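PDB 4IED: class D beta-lactamase from Fusobacterium nucleatum subsp. polymorphum, which probably hydrolyses the beta-lactam ring of antibiotics such as penicillins to give substituted beta-amino acids. Local coordinates for residues K120-M123 and Q124-L127. Sequence-based numbering, arbitrary orientation.
Sequences KERM and QEGL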
# COMPACT_ATOMS: atom_id res chain seq x y z
N LYS A 120 -17.94 -11.48 0.88
CA LYS A 120 -18.04 -10.70 -0.33
C LYS A 120 -18.86 -9.41 -0.21
O LYS A 120 -18.52 -8.33 -0.74
CB LYS A 120 -18.51 -11.56 -1.48
CG LYS A 120 -18.43 -10.85 -2.83
CD LYS A 120 -18.53 -11.73 -4.09
CE LYS A 120 -18.37 -10.86 -5.32
NZ LYS A 120 -18.47 -11.56 -6.59
N GLU A 121 -20.03 -9.52 0.39
CA GLU A 121 -20.91 -8.37 0.46
C GLU A 121 -20.26 -7.20 1.20
O GLU A 121 -20.26 -6.06 0.72
CB GLU A 121 -22.28 -8.74 1.09
CG GLU A 121 -23.25 -7.59 1.28
CD GLU A 121 -24.64 -8.04 1.85
OE1 GLU A 121 -25.66 -7.74 1.22
OE2 GLU A 121 -24.75 -8.66 2.92
N ARG A 122 -19.69 -7.47 2.34
CA ARG A 122 -19.10 -6.36 3.16
C ARG A 122 -17.81 -5.90 2.52
O ARG A 122 -17.50 -4.69 2.52
CB ARG A 122 -18.85 -6.79 4.59
CG ARG A 122 -20.14 -6.99 5.37
CD ARG A 122 -19.93 -7.15 6.87
NE ARG A 122 -19.21 -8.38 7.15
CZ ARG A 122 -19.09 -8.82 8.41
NH1 ARG A 122 -19.57 -8.09 9.47
NH2 ARG A 122 -18.50 -9.97 8.61
N MET A 123 -17.05 -6.79 1.92
CA MET A 123 -15.85 -6.38 1.27
C MET A 123 -16.18 -5.46 0.08
O MET A 123 -15.56 -4.45 -0.15
CB MET A 123 -15.03 -7.59 0.74
CG MET A 123 -13.66 -7.25 0.19
SD MET A 123 -12.48 -6.49 1.34
CE MET A 123 -11.93 -8.00 2.13
N GLN A 124 -17.14 -5.87 -0.75
CA GLN A 124 -17.59 -5.05 -1.87
C GLN A 124 -18.03 -3.68 -1.42
O GLN A 124 -17.71 -2.66 -2.04
CB GLN A 124 -18.68 -5.75 -2.67
CG GLN A 124 -19.06 -4.98 -3.90
CD GLN A 124 -18.04 -5.11 -4.98
OE1 GLN A 124 -17.29 -4.12 -5.35
NE2 GLN A 124 -17.91 -6.27 -5.47
N GLU A 125 -18.82 -3.63 -0.32
CA GLU A 125 -19.31 -2.34 0.16
C GLU A 125 -18.13 -1.48 0.56
O GLU A 125 -18.14 -0.26 0.32
CB GLU A 125 -20.24 -2.62 1.35
CG GLU A 125 -21.64 -3.04 0.89
CD GLU A 125 -22.60 -3.61 1.90
OE1 GLU A 125 -23.80 -3.70 1.43
OE2 GLU A 125 -22.19 -4.02 3.05
N GLY A 126 -17.07 -2.05 1.15
CA GLY A 126 -15.88 -1.33 1.49
C GLY A 126 -15.09 -0.74 0.34
O GLY A 126 -14.72 0.42 0.31
N LEU A 127 -14.90 -1.60 -0.67
CA LEU A 127 -14.23 -1.17 -1.91
C LEU A 127 -15.05 -0.03 -2.58
O LEU A 127 -14.51 0.91 -3.11
CB LEU A 127 -14.07 -2.30 -2.91
CG LEU A 127 -13.14 -3.48 -2.51
CD1 LEU A 127 -13.08 -4.57 -3.61
CD2 LEU A 127 -11.77 -2.98 -2.19
O HOH W 1 -23.70 -6.67 4.59
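Glu121 and Glu125 face solvent side by side, one turn apart on the alpha-helix 108-130 of the penicillin-binding transpeptidase fold. Four consecutive i to i+4 bonds satisfy the carbonyls of 120-123 and the amides of 124-127. The shortest joins Gln124 N to Lys120 O at 2.8 Å; Glu125 N to Glu121 O, Gly126 N to Arg122 O and Leu127 N to Met123 O each measure 3.0 Å. The last is the straightest, with an N-H...O angle of 169°.

The two carboxylates point the same way, their planes only 11° apart, with OE1 of Glu121 4.5 Å from OE1 of Glu125. Their like charges should repel, but a water donates weakly to OE2 of each and bridges them. Arg122 does not pair with Glu125; its NE and NH2 turn back to the carbonyls of Leu118 and Glu117, while Lys120 NZ reaches Gly138 O. On the buried side Met123 packs against Phe144, Ala115 and Leu118, and Leu127 against Ile137. In Glu125, CG stands beside the backbone N (chi1 -81°), which lays this methylene against the preceding turn, 3.3 Å from Glu121 O.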